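Alpha/beta hydrolase (Pseudomonas aeruginosa PAO1, PDB 4R1D) probably acts as a secreted lipase effector of the H2 type VI secretion system, a calcium-binding alpha/beta hydrolase held in check by its immunity protein Tli4. Local coordinates at residues Thr46-Val51 against Arg199-Val204; Leu195-Tyr200 against Ile555-Asp560; Tyr225-Val230 against Tyr271-Gly276; Pro50-Pro55 against Trp205-Asn210. One frame throughout, in Å; residues are numbered along the deposited sequence.

Contacts 1 and 4 are successive lengths of one strand pairing, 48-54 beside 201-206, with centres about 15 Å apart; contact 1 carries two of the calcium ligands, and in contact 4 the side chain of Trp205 comes within about 8 Å of the ion. Contact 2 closes the start of strand 201-206 against the C-terminal end of the modelled chain, its centre about 9 Å from that of contact 1, and Thr556 OG1 lies 3.4 Å from Phe202 CE1. Contact 3 ties helix 215-238 to the entrance of strand 274-280; Tyr225 and Val230 of that helix pack on Trp205 of contact 4, the centres of contacts 3 and 4 being about 11 Å apart, while Leu275 meets Ile555, Leu558 and Ala559 of contact 2.

Contact 1: residues Thr46-Val51 against Arg199-Val204; sequences TAPLPV and RYQFDV. With CA (calcium ion), chain C.
With CG anti to the carbonyl carbon (chi1 -59°), the Phe202 ring leans alongside Leu49, whose own CG is anti to the backbone N (chi1 -169°); the two side chains run the same way, and Leu49 CD2 comes 3.5 Å from Phe202 CE1. The same methyl lies over one face of the Tyr200 ring, 4.1 Å from its CG, and so touches both rings from the corner they form. Val51 CG2 reaches the edge of the Phe202 ring, 4.0 Å from CD1. Three backbone bonds join the chains: Gln201 N to Ala47 O, Leu49 N to Gln201 O (2.8 Å) and Val51 N to Asp203 O (2.9 Å). Asp203, its side chain on the opposite face to Phe202, gives OD1 to the calcium at 2.5 Å; backbone Phe202 O binds it at 2.4 Å from the strand's outer edge, and two waters, Glu152 and Asp156 are further ligands. Asp203 OD2 is held by Tyr234 OH. This is a parallel pairing at the edge of an alpha/beta-hydrolase sheet, with a calcium site built on its outermost strand.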
loop_
_atom_site.group_PDB
_atom_site.type_symbol
_atom_site.label_atom_id
_atom_site.label_comp_id
_atom_site.label_asym_id
_atom_site.label_seq_id
_atom_site.Cartn_x
_atom_site.Cartn_y
_atom_site.Cartn_z
ATOM N N THR A 46 -7.910 -37.275 0.378
ATOM C CA THR A 46 -7.174 -36.049 0.687
ATOM C C THR A 46 -7.663 -35.351 1.958
ATOM O O THR A 46 -8.862 -35.298 2.236
ATOM C CB THR A 46 -7.230 -35.046 -0.499
ATOM O OG1 THR A 46 -6.926 -35.725 -1.724
ATOM C CG2 THR A 46 -6.237 -33.901 -0.298
ATOM N N ALA A 47 -6.714 -34.832 2.731
ATOM C CA ALA A 47 -7.018 -33.999 3.884
ATOM C C ALA A 47 -6.277 -32.680 3.719
ATOM O O ALA A 47 -5.205 -32.484 4.302
ATOM C CB ALA A 47 -6.600 -34.689 5.164
ATOM N N PRO A 48 -6.828 -31.779 2.892
ATOM C CA PRO A 48 -6.135 -30.522 2.600
ATOM C C PRO A 48 -6.073 -29.623 3.818
ATOM O O PRO A 48 -7.028 -29.564 4.593
ATOM C CB PRO A 48 -7.000 -29.890 1.504
ATOM C CG PRO A 48 -8.343 -30.513 1.679
ATOM C CD PRO A 48 -8.088 -31.905 2.143
ATOM N N LEU A 49 -4.944 -28.935 3.981
ATOM C CA LEU A 49 -4.747 -28.010 5.087
ATOM C C LEU A 49 -4.084 -26.765 4.505
ATOM O O LEU A 49 -2.859 -26.703 4.396
ATOM C CB LEU A 49 -3.851 -28.645 6.162
ATOM C CG LEU A 49 -3.743 -27.921 7.505
ATOM C CD1 LEU A 49 -5.110 -27.499 7.958
ATOM C CD2 LEU A 49 -3.077 -28.801 8.577
ATOM N N PRO A 50 -4.890 -25.773 4.098
ATOM C CA PRO A 50 -4.278 -24.622 3.429
ATOM C C PRO A 50 -3.421 -23.773 4.361
ATOM O O PRO A 50 -3.809 -23.512 5.490
ATOM C CB PRO A 50 -5.489 -23.806 2.937
ATOM C CG PRO A 50 -6.603 -24.780 2.870
ATOM C CD PRO A 50 -6.358 -25.713 4.051
ATOM N N VAL A 51 -2.265 -23.361 3.857
ATOM C CA VAL A 51 -1.407 -22.399 4.532
ATOM C C VAL A 51 -1.583 -21.065 3.814
ATOM O O VAL A 51 -1.282 -20.965 2.635
ATOM C CB VAL A 51 0.057 -22.848 4.481
ATOM C CG1 VAL A 51 0.977 -21.779 5.063
ATOM C CG2 VAL A 51 0.214 -24.176 5.250
ATOM N N ARG A 199 -0.025 -36.680 7.256
ATOM C CA ARG A 199 -1.332 -37.148 6.822
ATOM C C ARG A 199 -2.111 -36.071 6.085
ATOM O O ARG A 199 -3.128 -36.360 5.454
ATOM C CB ARG A 199 -2.117 -37.700 8.009
ATOM C CG ARG A 199 -1.387 -38.873 8.656
ATOM C CD ARG A 199 -2.265 -39.634 9.624
ATOM N NE ARG A 199 -1.789 -39.556 11.004
ATOM C CZ ARG A 199 -1.042 -40.482 11.602
ATOM N NH1 ARG A 199 -0.668 -41.573 10.943
ATOM N NH2 ARG A 199 -0.665 -40.312 12.864
ATOM N N TYR A 200 -1.621 -34.834 6.149
ATOM C CA TYR A 200 -2.308 -33.702 5.523
ATOM C C TYR A 200 -1.616 -33.224 4.254
ATOM O O TYR A 200 -0.409 -33.371 4.114
ATOM C CB TYR A 200 -2.409 -32.535 6.501
ATOM C CG TYR A 200 -3.232 -32.846 7.715
ATOM C CD1 TYR A 200 -4.599 -32.597 7.736
ATOM C CD2 TYR A 200 -2.646 -33.408 8.839
ATOM C CE1 TYR A 200 -5.359 -32.890 8.855
ATOM C CE2 TYR A 200 -3.395 -33.701 9.955
ATOM C CZ TYR A 200 -4.747 -33.444 9.958
ATOM O OH TYR A 200 -5.480 -33.741 11.080
ATOM N N GLN A 201 -2.389 -32.665 3.324
ATOM C CA GLN A 201 -1.809 -32.047 2.135
ATOM C C GLN A 201 -1.804 -30.531 2.297
ATOM O O GLN A 201 -2.860 -29.887 2.292
ATOM C CB GLN A 201 -2.578 -32.442 0.868
ATOM C CG GLN A 201 -2.521 -33.932 0.533
ATOM C CD GLN A 201 -3.434 -34.776 1.411
ATOM O OE1 GLN A 201 -4.354 -34.259 2.041
ATOM N NE2 GLN A 201 -3.180 -36.078 1.457
ATOM N N PHE A 202 -0.616 -29.960 2.459
ATOM C CA PHE A 202 -0.501 -28.525 2.655
ATOM C C PHE A 202 -0.335 -27.877 1.295
ATOM O O PHE A 202 0.376 -28.399 0.448
ATOM C CB PHE A 202 0.709 -28.195 3.521
ATOM C CG PHE A 202 0.670 -28.822 4.887
ATOM C CD1 PHE A 202 0.175 -28.115 5.974
ATOM C CD2 PHE A 202 1.125 -30.120 5.086
ATOM C CE1 PHE A 202 0.141 -28.689 7.236
ATOM C CE2 PHE A 202 1.089 -30.701 6.350
ATOM C CZ PHE A 202 0.604 -29.984 7.422
ATOM N N ASP A 203 -1.004 -26.752 1.090
ATOM C CA ASP A 203 -0.820 -25.925 -0.104
ATOM C C ASP A 203 -0.711 -24.472 0.356
ATOM O O ASP A 203 -1.516 -24.026 1.175
ATOM C CB ASP A 203 -2.042 -26.012 -1.016
ATOM C CG ASP A 203 -2.137 -27.326 -1.775
ATOM O OD1 ASP A 203 -1.099 -27.965 -2.040
ATOM O OD2 ASP A 203 -3.271 -27.701 -2.140
ATOM N N VAL A 204 0.258 -23.738 -0.177
ATOM C CA VAL A 204 0.443 -22.339 0.224
ATOM C C VAL A 204 -0.303 -21.401 -0.722
ATOM O O VAL A 204 -0.040 -21.396 -1.924
ATOM C CB VAL A 204 1.925 -21.944 0.213
ATOM C CG1 VAL A 204 2.093 -20.485 0.655
ATOM C CG2 VAL A 204 2.748 -22.890 1.127
HETATM CA CA CA C . 1.199 -28.820 -1.758
HETATM O O HOH W 1 0.985 -28.933 -4.320
HETATM O O HOH W 2 -0.120 -31.091 -1.996
#

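Contact 2: residues Leu195-Tyr200 against Ile555-Asp560; sequences LRASRY and ITQLAD
Apolar contact is carried by Thr556 CG2 and Ala559 CB, both directed at the Tyr200 ring. The threonine methyl lies 3.8 Å from Tyr200 CD2 and also touches Ala197, 3.9 Å from its CA; it gets there because CG2 stands anti to the backbone N while OG1 (chi1 -63°) turns back to bond Val552 O within its own helix. Three residues later, across the turn, Ala559 CB comes 3.6 Å from Tyr200 CZ, so the two small side chains meet different parts of one ring; the Tyr200 and Thr556 side chains run past each other in opposite senses. Among polar contacts, Tyr200 OH gives a hydrogen bond to Asp560 O at 3.2 Å; the donor stands well above the carbonyl plane, 73° out of it. Near the surface the Arg196 and Gln557 side chains lie antiparallel, guanidinium and amide planes 60° apart. Backbone bonds shape both partners: Tyr200 N to Ala197 O (3.0 Å) and Ala559 N to Thr556 O (2.9 Å) each close a type I beta turn. Here the turn leading from helix 191-197 into strand 201-206 meets the turn after helix 542-556, the last helix of the model, on the same side of the alpha/beta-hydrolase sheet as Leu49 and Phe202.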
loop_
_atom_site.group_PDB
_atom_site.type_symbol
_atom_site.label_atom_id
_atom_site.label_comp_id
_atom_site.label_asym_id
_atom_site.label_seq_id
_atom_site.Cartn_x
_atom_site.Cartn_y
_atom_site.Cartn_z
ATOM N N LEU A 195 4.770 -37.589 11.669
ATOM C CA LEU A 195 3.953 -38.612 11.034
ATOM C C LEU A 195 2.515 -38.124 10.949
ATOM O O LEU A 195 1.853 -38.257 9.920
ATOM C CB LEU A 195 4.025 -39.927 11.819
ATOM C CG LEU A 195 3.256 -41.121 11.244
ATOM C CD1 LEU A 195 3.650 -41.404 9.796
ATOM C CD2 LEU A 195 3.511 -42.353 12.115
ATOM N N ARG A 196 2.036 -37.533 12.033
ATOM C CA ARG A 196 0.695 -36.990 12.048
ATOM C C ARG A 196 0.559 -35.909 10.981
ATOM O O ARG A 196 -0.426 -35.863 10.255
ATOM C CB ARG A 196 0.370 -36.401 13.414
ATOM C CG ARG A 196 -0.928 -35.618 13.428
ATOM C CD ARG A 196 -2.114 -36.507 13.075
ATOM N NE ARG A 196 -3.162 -36.551 14.098
ATOM C CZ ARG A 196 -3.020 -36.201 15.376
ATOM N NH1 ARG A 196 -1.854 -35.776 15.850
ATOM N NH2 ARG A 196 -4.059 -36.291 16.195
ATOM N N ALA A 197 1.542 -35.024 10.905
ATOM C CA ALA A 197 1.435 -33.899 9.987
ATOM C C ALA A 197 1.441 -34.394 8.548
ATOM O O ALA A 197 0.799 -33.804 7.679
ATOM C CB ALA A 197 2.558 -32.902 10.232
ATOM N N SER A 198 2.153 -35.491 8.298
ATOM C CA SER A 198 2.291 -36.019 6.941
ATOM C C SER A 198 0.973 -36.560 6.393
ATOM O O SER A 198 0.861 -36.863 5.211
ATOM C CB SER A 198 3.362 -37.108 6.878
ATOM O OG SER A 198 2.892 -38.327 7.442
ATOM N N ARG A 199 -0.025 -36.680 7.256
ATOM C CA ARG A 199 -1.332 -37.148 6.822
ATOM C C ARG A 199 -2.111 -36.071 6.085
ATOM O O ARG A 199 -3.128 -36.360 5.454
ATOM C CB ARG A 199 -2.117 -37.700 8.009
ATOM C CG ARG A 199 -1.387 -38.873 8.656
ATOM C CD ARG A 199 -2.265 -39.634 9.624
ATOM N NE ARG A 199 -1.789 -39.556 11.004
ATOM C CZ ARG A 199 -1.042 -40.482 11.602
ATOM N NH1 ARG A 199 -0.668 -41.573 10.943
ATOM N NH2 ARG A 199 -0.665 -40.312 12.864
ATOM N N TYR A 200 -1.621 -34.834 6.149
ATOM C CA TYR A 200 -2.308 -33.702 5.523
ATOM C C TYR A 200 -1.616 -33.224 4.254
ATOM O O TYR A 200 -0.409 -33.371 4.114
ATOM C CB TYR A 200 -2.409 -32.535 6.501
ATOM C CG TYR A 200 -3.232 -32.846 7.715
ATOM C CD1 TYR A 200 -4.599 -32.597 7.736
ATOM C CD2 TYR A 200 -2.646 -33.408 8.839
ATOM C CE1 TYR A 200 -5.359 -32.890 8.855
ATOM C CE2 TYR A 200 -3.395 -33.701 9.955
ATOM C CZ TYR A 200 -4.747 -33.444 9.958
ATOM O OH TYR A 200 -5.480 -33.741 11.080
ATOM N N ILE A 555 1.062 -26.451 15.095
ATOM C CA ILE A 555 -0.344 -26.086 14.963
ATOM C C ILE A 555 -1.170 -27.238 14.385
ATOM O O ILE A 555 -2.304 -27.470 14.795
ATOM C CB ILE A 555 -0.510 -24.818 14.089
ATOM C CG1 ILE A 555 0.080 -23.613 14.833
ATOM C CG2 ILE A 555 -2.012 -24.605 13.712
ATOM C CD1 ILE A 555 0.447 -22.400 13.950
ATOM N N THR A 556 -0.592 -27.937 13.419
ATOM C CA THR A 556 -1.229 -29.076 12.755
ATOM C C THR A 556 -1.652 -30.201 13.718
ATOM O O THR A 556 -2.618 -30.929 13.457
ATOM C CB THR A 556 -0.288 -29.625 11.650
ATOM O OG1 THR A 556 -0.090 -28.610 10.655
ATOM C CG2 THR A 556 -0.861 -30.856 10.987
ATOM N N GLN A 557 -0.945 -30.336 14.831
ATOM C CA GLN A 557 -1.297 -31.355 15.821
ATOM C C GLN A 557 -2.731 -31.160 16.331
ATOM O O GLN A 557 -3.369 -32.098 16.817
ATOM C CB GLN A 557 -0.290 -31.361 16.971
ATOM C CG GLN A 557 1.172 -31.470 16.522
ATOM C CD GLN A 557 1.410 -32.590 15.510
ATOM O OE1 GLN A 557 1.972 -32.368 14.427
ATOM N NE2 GLN A 557 1.002 -33.801 15.865
ATOM N N LEU A 558 -3.239 -29.936 16.192
ATOM C CA LEU A 558 -4.599 -29.597 16.616
ATOM C C LEU A 558 -5.675 -29.938 15.583
ATOM O O LEU A 558 -6.865 -29.901 15.888
ATOM C CB LEU A 558 -4.686 -28.110 16.971
ATOM C CG LEU A 558 -3.756 -27.712 18.116
ATOM C CD1 LEU A 558 -3.758 -26.206 18.307
ATOM C CD2 LEU A 558 -4.167 -28.426 19.404
ATOM N N ALA A 559 -5.263 -30.261 14.363
ATOM C CA ALA A 559 -6.222 -30.492 13.293
ATOM C C ALA A 559 -7.000 -31.764 13.586
ATOM O O ALA A 559 -6.427 -32.745 14.046
ATOM C CB ALA A 559 -5.508 -30.603 11.957
ATOM N N ASP A 560 -8.304 -31.745 13.334
ATOM C CA ASP A 560 -9.118 -32.937 13.538
ATOM C C ASP A 560 -8.961 -33.876 12.353
ATOM O O ASP A 560 -8.629 -33.436 11.252
ATOM C CB ASP A 560 -10.589 -32.562 13.727
ATOM C CG ASP A 560 -10.887 -32.063 15.126
ATOM O OD1 ASP A 560 -10.438 -32.709 16.097
ATOM O OD2 ASP A 560 -11.569 -31.024 15.257
#

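Contact 3: residues Tyr225-Val230 against Tyr271-Gly276; sequences YIENTV and YERVLG
The Glu227 carboxylate and the Arg273 guanidinium meet from opposite directions with their planes only 17° apart, a side-on, two-pronged salt bridge. Arg273 NE bonds Glu227 OE2 at 2.9 Å and Arg273 NH2 bonds Glu227 OE1 at 3.0 Å, each oxygen using its syn lone pair. The Tyr271 ring stands almost upright to that carboxylate, at 86°, and its OH donates to the anti lone pair of Glu227 OE2 at 2.7 Å. Three bonds thus fix the rotation of the carboxylate and would be expected to favour its charged form. Helix 215-238, which packs on the parallel sheet of this alpha/beta hydrolase, is thereby pinned to the type I turn that leads into strand 274-280. On the helix, Ile226 crosses the end of the tyrosine: CG2 is 3.4 Å from Tyr271 OH, and CD1 lies at the ring edge, 4.1 Å from Tyr271 CE2. Arg273 CB lies over one face of the Tyr271 ring, toward its rim, and Arg273 NH1 turns to the carbonyls of Met245 and Met248.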
loop_
_atom_site.group_PDB
_atom_site.type_symbol
_atom_site.label_atom_id
_atom_site.label_comp_id
_atom_site.label_asym_id
_atom_site.label_seq_id
_atom_site.Cartn_x
_atom_site.Cartn_y
_atom_site.Cartn_z
ATOM N N TYR A 225 -11.090 -13.859 0.775
ATOM C CA TYR A 225 -10.179 -14.626 -0.057
ATOM C C TYR A 225 -10.216 -16.091 0.359
ATOM O O TYR A 225 -10.356 -16.981 -0.481
ATOM C CB TYR A 225 -8.750 -14.063 0.062
ATOM C CG TYR A 225 -7.694 -14.881 -0.631
ATOM C CD1 TYR A 225 -7.750 -15.113 -1.996
ATOM C CD2 TYR A 225 -6.624 -15.415 0.082
ATOM C CE1 TYR A 225 -6.781 -15.853 -2.634
ATOM C CE2 TYR A 225 -5.650 -16.152 -0.546
ATOM C CZ TYR A 225 -5.726 -16.376 -1.895
ATOM O OH TYR A 225 -4.753 -17.102 -2.533
ATOM N N ILE A 226 -10.103 -16.347 1.658
ATOM C CA ILE A 226 -10.127 -17.726 2.144
ATOM C C ILE A 226 -11.480 -18.387 1.854
ATOM O O ILE A 226 -11.532 -19.486 1.318
ATOM C CB ILE A 226 -9.834 -17.798 3.655
ATOM C CG1 ILE A 226 -8.423 -17.287 3.957
ATOM C CG2 ILE A 226 -10.004 -19.217 4.181
ATOM C CD1 ILE A 226 -8.220 -16.945 5.421
ATOM N N GLU A 227 -12.568 -17.708 2.202
ATOM C CA GLU A 227 -13.902 -18.304 2.110
ATOM C C GLU A 227 -14.414 -18.430 0.675
ATOM O O GLU A 227 -15.181 -19.349 0.359
ATOM C CB GLU A 227 -14.910 -17.517 2.960
ATOM C CG GLU A 227 -14.575 -17.460 4.453
ATOM C CD GLU A 227 -14.610 -18.826 5.124
ATOM O OE1 GLU A 227 -15.514 -19.625 4.796
ATOM O OE2 GLU A 227 -13.735 -19.103 5.980
ATOM N N ASN A 228 -13.994 -17.515 -0.190
ATOM C CA ASN A 228 -14.554 -17.445 -1.535
ATOM C C ASN A 228 -13.610 -17.877 -2.655
ATOM O O ASN A 228 -14.056 -18.134 -3.771
ATOM C CB ASN A 228 -15.136 -16.052 -1.813
ATOM C CG ASN A 228 -16.207 -15.655 -0.814
ATOM O OD1 ASN A 228 -16.930 -16.499 -0.280
ATOM N ND2 ASN A 228 -16.308 -14.360 -0.551
ATOM N N THR A 229 -12.313 -17.962 -2.371
ATOM C CA THR A 229 -11.368 -18.451 -3.379
ATOM C C THR A 229 -10.680 -19.737 -2.952
ATOM O O THR A 229 -10.733 -20.755 -3.652
ATOM C CB THR A 229 -10.269 -17.408 -3.725
ATOM O OG1 THR A 229 -10.859 -16.269 -4.362
ATOM C CG2 THR A 229 -9.230 -18.030 -4.656
ATOM N N VAL A 230 -10.014 -19.699 -1.806
ATOM C CA VAL A 230 -9.250 -20.863 -1.374
ATOM C C VAL A 230 -10.115 -22.098 -1.133
ATOM O O VAL A 230 -9.873 -23.146 -1.720
ATOM C CB VAL A 230 -8.425 -20.559 -0.121
ATOM C CG1 VAL A 230 -7.648 -21.801 0.291
ATOM C CG2 VAL A 230 -7.484 -19.402 -0.406
ATOM N N TYR A 271 -13.525 -15.955 13.959
ATOM C CA TYR A 271 -13.004 -16.642 12.787
ATOM C C TYR A 271 -12.224 -17.864 13.211
ATOM O O TYR A 271 -10.993 -17.895 13.156
ATOM C CB TYR A 271 -12.157 -15.707 11.925
ATOM C CG TYR A 271 -12.016 -16.188 10.509
ATOM C CD1 TYR A 271 -13.139 -16.382 9.706
ATOM C CD2 TYR A 271 -10.771 -16.466 9.970
ATOM C CE1 TYR A 271 -13.017 -16.833 8.413
ATOM C CE2 TYR A 271 -10.637 -16.910 8.674
ATOM C CZ TYR A 271 -11.765 -17.091 7.901
ATOM O OH TYR A 271 -11.636 -17.538 6.613
ATOM N N GLU A 272 -12.976 -18.873 13.635
ATOM C CA GLU A 272 -12.441 -20.135 14.113
ATOM C C GLU A 272 -11.832 -20.950 12.976
ATOM O O GLU A 272 -11.195 -21.969 13.208
ATOM C CB GLU A 272 -13.562 -20.937 14.786
ATOM C CG GLU A 272 -14.221 -20.233 15.976
ATOM C CD GLU A 272 -15.050 -19.009 15.592
ATOM O OE1 GLU A 272 -15.545 -18.928 14.443
ATOM O OE2 GLU A 272 -15.214 -18.121 16.461
ATOM N N ARG A 273 -12.054 -20.500 11.742
ATOM C CA ARG A 273 -11.458 -21.136 10.564
ATOM C C ARG A 273 -9.938 -21.254 10.714
ATOM O O ARG A 273 -9.311 -22.167 10.169
ATOM C CB ARG A 273 -11.786 -20.322 9.305
ATOM C CG ARG A 273 -11.210 -20.879 8.032
ATOM C CD ARG A 273 -11.998 -22.104 7.590
ATOM N NE ARG A 273 -13.271 -21.754 6.956
ATOM C CZ ARG A 273 -14.224 -22.646 6.710
ATOM N NH1 ARG A 273 -14.033 -23.909 7.073
ATOM N NH2 ARG A 273 -15.351 -22.287 6.107
ATOM N N VAL A 274 -9.345 -20.318 11.445
ATOM C CA VAL A 274 -7.893 -20.305 11.624
ATOM C C VAL A 274 -7.472 -21.203 12.786
ATOM O O VAL A 274 -7.885 -21.005 13.932
ATOM C CB VAL A 274 -7.334 -18.858 11.777
ATOM C CG1 VAL A 274 -5.858 -18.882 12.168
ATOM C CG2 VAL A 274 -7.550 -18.062 10.475
ATOM N N LEU A 275 -6.647 -22.198 12.471
ATOM C CA LEU A 275 -6.226 -23.200 13.450
ATOM C C LEU A 275 -5.107 -22.669 14.335
ATOM O O LEU A 275 -5.003 -23.023 15.519
ATOM C CB LEU A 275 -5.745 -24.465 12.733
ATOM C CG LEU A 275 -5.476 -25.705 13.583
ATOM C CD1 LEU A 275 -6.756 -26.119 14.305
ATOM C CD2 LEU A 275 -4.967 -26.826 12.695
ATOM N N GLY A 276 -4.268 -21.824 13.755
ATOM C CA GLY A 276 -3.127 -21.270 14.459
ATOM C C GLY A 276 -2.428 -20.243 13.588
ATOM O O GLY A 276 -2.736 -20.100 12.404
#

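Contact 4: residues Pro50-Pro55 against Trp205-Asn210; sequences PVIFIP and WCAGYN
Ala207 CB is the small knob between two larger side chains, filling the notch left between Ile52 and Ile54: it lies 3.6 Å from Ile52 CG2 and 4.2 Å from Ile54 CG1. Further back along the strand, Ile52 bends its CD1 toward the root of the tryptophan, 4.1 Å from Trp205 CB, and Pro50 CB meets the indole at CD1. At the other end, the Tyr209 ring fits against Ile54 and Pro55. Its CG takes the position between backbone N and carbonyl carbon (chi1 64°), which turns the ring back beside the end of strand 48-54, its edge to Pro55; the Ile54 side chain crosses that of Tyr209 at about a right angle, bringing CG2 to 3.6 Å from Tyr209 CE1, while Pro55 CG lies 3.9 Å from the same atom. Tyr209 OH then bonds Pro55 O at 3.1 Å, the oxygen lying at the ring edge. Beneath this relief three backbone bonds run: Trp205 N to Val51 O, Phe53 N to Trp205 O and Ala207 N to Phe53 O, each 2.8 Å. At the donor of the last, an inverse gamma turn centred on Ala207 ends the pairing. Tyr225 of helix 215-238 covers Trp205 and Ala207, and Tyr234 bonds Trp205 NE1. Such neighbouring parallel strands, sandwiched by helices 141-155 and 215-238, belong to the three-layered core of the alpha/beta-hydrolase fold.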
loop_
_atom_site.group_PDB
_atom_site.type_symbol
_atom_site.label_atom_id
_atom_site.label_comp_id
_atom_site.label_asym_id
_atom_site.label_seq_id
_atom_site.Cartn_x
_atom_site.Cartn_y
_atom_site.Cartn_z
ATOM N N PRO A 50 -4.890 -25.773 4.098
ATOM C CA PRO A 50 -4.278 -24.622 3.429
ATOM C C PRO A 50 -3.421 -23.773 4.361
ATOM O O PRO A 50 -3.809 -23.512 5.490
ATOM C CB PRO A 50 -5.489 -23.806 2.937
ATOM C CG PRO A 50 -6.603 -24.780 2.870
ATOM C CD PRO A 50 -6.358 -25.713 4.051
ATOM N N VAL A 51 -2.265 -23.361 3.857
ATOM C CA VAL A 51 -1.407 -22.399 4.532
ATOM C C VAL A 51 -1.583 -21.065 3.814
ATOM O O VAL A 51 -1.282 -20.965 2.635
ATOM C CB VAL A 51 0.057 -22.848 4.481
ATOM C CG1 VAL A 51 0.977 -21.779 5.063
ATOM C CG2 VAL A 51 0.214 -24.176 5.250
ATOM N N ILE A 52 -2.065 -20.047 4.529
ATOM C CA ILE A 52 -2.334 -18.748 3.928
ATOM C C ILE A 52 -1.205 -17.793 4.287
ATOM O O ILE A 52 -1.016 -17.463 5.455
ATOM C CB ILE A 52 -3.645 -18.133 4.472
ATOM C CG1 ILE A 52 -4.780 -19.163 4.475
ATOM C CG2 ILE A 52 -4.026 -16.879 3.657
ATOM C CD1 ILE A 52 -5.139 -19.718 3.103
ATOM N N PHE A 53 -0.454 -17.355 3.286
ATOM C CA PHE A 53 0.658 -16.458 3.544
ATOM C C PHE A 53 0.162 -15.033 3.406
ATOM O O PHE A 53 -0.461 -14.681 2.400
ATOM C CB PHE A 53 1.800 -16.726 2.562
ATOM C CG PHE A 53 3.012 -15.902 2.828
ATOM C CD1 PHE A 53 3.926 -16.292 3.788
ATOM C CD2 PHE A 53 3.225 -14.720 2.137
ATOM C CE1 PHE A 53 5.046 -15.537 4.041
ATOM C CE2 PHE A 53 4.356 -13.955 2.390
ATOM C CZ PHE A 53 5.260 -14.370 3.355
ATOM N N ILE A 54 0.409 -14.229 4.434
ATOM C CA ILE A 54 -0.009 -12.849 4.437
ATOM C C ILE A 54 1.244 -11.986 4.487
ATOM O O ILE A 54 1.997 -12.032 5.464
ATOM C CB ILE A 54 -0.918 -12.533 5.641
ATOM C CG1 ILE A 54 -2.062 -13.556 5.733
ATOM C CG2 ILE A 54 -1.425 -11.078 5.566
ATOM C CD1 ILE A 54 -3.029 -13.334 6.906
ATOM N N PRO A 55 1.467 -11.192 3.435
ATOM C CA PRO A 55 2.670 -10.369 3.289
ATOM C C PRO A 55 2.609 -9.135 4.184
ATOM O O PRO A 55 1.625 -8.921 4.883
ATOM C CB PRO A 55 2.625 -9.942 1.822
ATOM C CG PRO A 55 1.145 -9.884 1.513
ATOM C CD PRO A 55 0.529 -11.016 2.303
ATOM N N TRP A 205 -1.210 -20.601 -0.162
ATOM C CA TRP A 205 -1.972 -19.615 -0.920
ATOM C C TRP A 205 -1.532 -18.239 -0.449
ATOM O O TRP A 205 -1.187 -18.068 0.713
ATOM C CB TRP A 205 -3.470 -19.787 -0.665
ATOM C CG TRP A 205 -3.998 -21.076 -1.205
ATOM C CD1 TRP A 205 -3.834 -22.317 -0.661
ATOM C CD2 TRP A 205 -4.779 -21.255 -2.396
ATOM N NE1 TRP A 205 -4.473 -23.260 -1.438
ATOM C CE2 TRP A 205 -5.051 -22.634 -2.513
ATOM C CE3 TRP A 205 -5.270 -20.382 -3.375
ATOM C CZ2 TRP A 205 -5.801 -23.163 -3.565
ATOM C CZ3 TRP A 205 -6.014 -20.908 -4.423
ATOM C CH2 TRP A 205 -6.265 -22.289 -4.513
ATOM N N CYS A 206 -1.538 -17.267 -1.351
ATOM C CA CYS A 206 -0.956 -15.961 -1.058
ATOM C C CYS A 206 -2.030 -14.891 -0.918
ATOM O O CYS A 206 -2.623 -14.465 -1.913
ATOM C CB CYS A 206 0.000 -15.560 -2.169
ATOM S SG CYS A 206 0.935 -14.045 -1.825
ATOM N N ALA A 207 -2.266 -14.459 0.316
ATOM C CA ALA A 207 -3.302 -13.471 0.590
ATOM C C ALA A 207 -2.772 -12.049 0.516
ATOM O O ALA A 207 -2.763 -11.323 1.514
ATOM C CB ALA A 207 -3.937 -13.731 1.951
ATOM N N GLY A 208 -2.328 -11.642 -0.667
ATOM C CA GLY A 208 -1.933 -10.253 -0.859
ATOM C C GLY A 208 -3.104 -9.342 -0.508
ATOM O O GLY A 208 -4.273 -9.743 -0.618
ATOM N N TYR A 209 -2.808 -8.112 -0.093
ATOM C CA TYR A 209 -3.860 -7.205 0.342
ATOM C C TYR A 209 -3.499 -5.745 0.082
ATOM O O TYR A 209 -2.337 -5.395 -0.107
ATOM C CB TYR A 209 -4.201 -7.431 1.816
ATOM C CG TYR A 209 -3.044 -7.119 2.748
ATOM C CD1 TYR A 209 -2.144 -8.104 3.121
ATOM C CD2 TYR A 209 -2.874 -5.848 3.264
ATOM C CE1 TYR A 209 -1.088 -7.820 3.961
ATOM C CE2 TYR A 209 -1.814 -5.551 4.116
ATOM C CZ TYR A 209 -0.932 -6.541 4.458
ATOM O OH TYR A 209 0.120 -6.247 5.307
ATOM N N ASN A 210 -4.520 -4.905 0.058
ATOM C CA ASN A 210 -4.350 -3.492 -0.194
ATOM C C ASN A 210 -3.796 -2.844 1.067
ATOM O O ASN A 210 -4.547 -2.501 1.969
ATOM C CB ASN A 210 -5.697 -2.890 -0.595
ATOM C CG ASN A 210 -5.663 -1.376 -0.699
ATOM O OD1 ASN A 210 -4.609 -0.745 -0.567
ATOM N ND2 ASN A 210 -6.832 -0.784 -0.969
#